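Local coordinates for bartonella effector protein (Bep) substrate of VirB T4SS (Bartonella sp. AR 15-3, PDB 4M16) that probably transfers AMP from ATP to tyrosine or threonine hydroxyls of target proteins, using the Fic domain contained in this N-terminal piece of the effector, at residues A[144-149]-A[190-195]. Residues are numbered along the deposited sequence; the frame is centred on the assembly and turned at random.
Sequences KLFSFL and RACNDA
Phe-146 and Cys-192 form the buried half of this contact, where helix 135-152 meets helix 185-197. The sulfur lies at the rim of the ring, with Cys-192 SG 3.9 Å from Phe-146 CE1. Its direction from the ring centroid is 85° off the ring normal, which makes this an in-plane, edge-on sulfur-aromatic contact. With CG anti to the backbone N (chi1 -172°), the phenyl group extends to the thiol although the CB of Phe-146 does not aim at the opposite helix. Phe-167 and Phe-211 meet the same ring edge-to-face, and Phe-180 also packs against it, so the tight side belongs to an aromatic cluster.

The other half is partly exposed. Ser-147 OG approaches Ala-195 CB equally closely, at 3.9 Å, but that hydroxyl hydrogen-bonds to Val-143 O, one turn earlier in its own helix.

Helix 135-152 belongs to the Fic domain and, with helix 159-174, flanks the loop carrying the HPFxxGN motif; the contact packs helix 185-197 against it. Between these segments, which bury 103 Å², cohesion probably comes from dispersion and the sulfur-edge contact, with no polar bond fixing their register.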
loop_
_atom_site.group_PDB
_atom_site.type_symbol
_atom_site.label_atom_id
_atom_site.label_comp_id
_atom_site.label_asym_id
_atom_site.label_seq_id
_atom_site.Cartn_x
_atom_site.Cartn_y
_atom_site.Cartn_z
ATOM N N LYS A 144 -12.077 -6.986 1.615
ATOM C CA LYS A 144 -12.753 -5.684 1.600
ATOM C C LYS A 144 -11.848 -4.507 2.074
ATOM O O LYS A 144 -11.767 -3.442 1.417
ATOM C CB LYS A 144 -14.050 -5.722 2.418
ATOM C CG LYS A 144 -15.121 -6.566 1.761
ATOM C CD LYS A 144 -16.446 -6.631 2.525
ATOM C CE LYS A 144 -16.276 -7.408 3.800
ATOM N NZ LYS A 144 -17.533 -8.106 4.230
ATOM N N LEU A 145 -11.181 -4.720 3.212
ATOM C CA LEU A 145 -10.277 -3.730 3.769
ATOM C C LEU A 145 -9.067 -3.444 2.894
ATOM O O LEU A 145 -8.663 -2.275 2.717
ATOM C CB LEU A 145 -9.846 -4.150 5.191
ATOM C CG LEU A 145 -10.768 -3.722 6.327
ATOM C CD1 LEU A 145 -10.305 -4.468 7.575
ATOM C CD2 LEU A 145 -10.775 -2.200 6.582
ATOM N N PHE A 146 -8.487 -4.507 2.341
ATOM C CA PHE A 146 -7.393 -4.356 1.375
ATOM C C PHE A 146 -7.764 -3.623 0.062
ATOM O O PHE A 146 -7.064 -2.653 -0.311
ATOM C CB PHE A 146 -6.717 -5.706 1.094
ATOM C CG PHE A 146 -5.467 -5.574 0.256
ATOM C CD1 PHE A 146 -5.559 -5.529 -1.120
ATOM C CD2 PHE A 146 -4.232 -5.522 0.837
ATOM C CE1 PHE A 146 -4.443 -5.375 -1.884
ATOM C CE2 PHE A 146 -3.086 -5.357 0.064
ATOM C CZ PHE A 146 -3.185 -5.328 -1.298
ATOM N N SER A 147 -8.913 -3.948 -0.514
ATOM C CA SER A 147 -9.417 -3.181 -1.663
ATOM C C SER A 147 -9.639 -1.712 -1.295
ATOM O O SER A 147 -9.372 -0.814 -2.091
ATOM C CB SER A 147 -10.725 -3.721 -2.193
ATOM O OG SER A 147 -10.562 -5.051 -2.635
ATOM N N PHE A 148 -10.135 -1.463 -0.095
ATOM C CA PHE A 148 -10.433 -0.106 0.315
ATOM C C PHE A 148 -9.104 0.675 0.431
ATOM O O PHE A 148 -8.952 1.731 -0.158
ATOM C CB PHE A 148 -11.249 -0.093 1.625
ATOM C CG PHE A 148 -11.609 1.306 2.147
ATOM C CD1 PHE A 148 -11.857 2.373 1.288
ATOM C CD2 PHE A 148 -11.782 1.516 3.536
ATOM C CE1 PHE A 148 -12.235 3.629 1.792
ATOM C CE2 PHE A 148 -12.134 2.766 4.028
ATOM C CZ PHE A 148 -12.370 3.821 3.145
ATOM N N LEU A 149 -8.123 0.127 1.147
ATOM C CA LEU A 149 -6.869 0.806 1.290
ATOM C C LEU A 149 -6.161 0.985 -0.068
ATOM O O LEU A 149 -5.609 2.052 -0.311
ATOM C CB LEU A 149 -5.962 0.112 2.326
ATOM C CG LEU A 149 -4.600 0.817 2.530
ATOM C CD1 LEU A 149 -4.812 2.206 3.070
ATOM C CD2 LEU A 149 -3.676 -0.007 3.418
ATOM N N ARG A 190 -3.005 -7.230 -11.191
ATOM C CA ARG A 190 -4.265 -7.582 -11.845
ATOM C C ARG A 190 -5.435 -7.631 -10.879
ATOM O O ARG A 190 -6.502 -7.083 -11.162
ATOM C CB ARG A 190 -4.154 -8.924 -12.567
ATOM C CG ARG A 190 -5.433 -9.262 -13.324
ATOM C CD ARG A 190 -5.225 -10.411 -14.282
ATOM N NE ARG A 190 -5.290 -11.697 -13.586
ATOM C CZ ARG A 190 -4.253 -12.450 -13.208
ATOM N NH1 ARG A 190 -2.983 -12.099 -13.478
ATOM N NH2 ARG A 190 -4.509 -13.595 -12.572
ATOM N N ALA A 191 -5.248 -8.232 -9.709
ATOM C CA ALA A 191 -6.316 -8.201 -8.689
ATOM C C ALA A 191 -6.619 -6.778 -8.230
ATOM O O ALA A 191 -7.751 -6.419 -8.077
ATOM C CB ALA A 191 -5.951 -9.060 -7.495
ATOM N N CYS A 192 -5.586 -5.967 -8.019
ATOM C CA CYS A 192 -5.789 -4.610 -7.519
ATOM C C CYS A 192 -6.482 -3.758 -8.585
ATOM O O CYS A 192 -7.430 -3.051 -8.306
ATOM C CB CYS A 192 -4.466 -3.971 -7.105
ATOM S SG CYS A 192 -3.716 -4.712 -5.639
ATOM N N ASN A 193 -6.010 -3.857 -9.819
ATOM C CA ASN A 193 -6.589 -3.079 -10.903
ATOM C C ASN A 193 -8.040 -3.557 -11.164
ATOM O O ASN A 193 -8.950 -2.741 -11.287
ATOM C CB ASN A 193 -5.685 -3.067 -12.135
ATOM C CG ASN A 193 -4.371 -2.275 -11.909
ATOM O OD1 ASN A 193 -4.184 -1.521 -10.933
ATOM N ND2 ASN A 193 -3.458 -2.439 -12.841
ATOM N N ASP A 194 -8.281 -4.860 -11.151
ATOM C CA ASP A 194 -9.667 -5.356 -11.289
ATOM C C ASP A 194 -10.624 -4.882 -10.181
ATOM O O ASP A 194 -11.816 -4.617 -10.452
ATOM C CB ASP A 194 -9.717 -6.893 -11.370
ATOM C CG ASP A 194 -9.314 -7.441 -12.734
ATOM O OD1 ASP A 194 -9.022 -6.681 -13.659
ATOM O OD2 ASP A 194 -9.291 -8.679 -12.859
ATOM N N ALA A 195 -10.136 -4.829 -8.947
ATOM C CA ALA A 195 -10.941 -4.352 -7.815
ATOM C C ALA A 195 -11.439 -2.934 -8.072
ATOM O O ALA A 195 -12.565 -2.617 -7.712
ATOM C CB ALA A 195 -10.164 -4.437 -6.493
#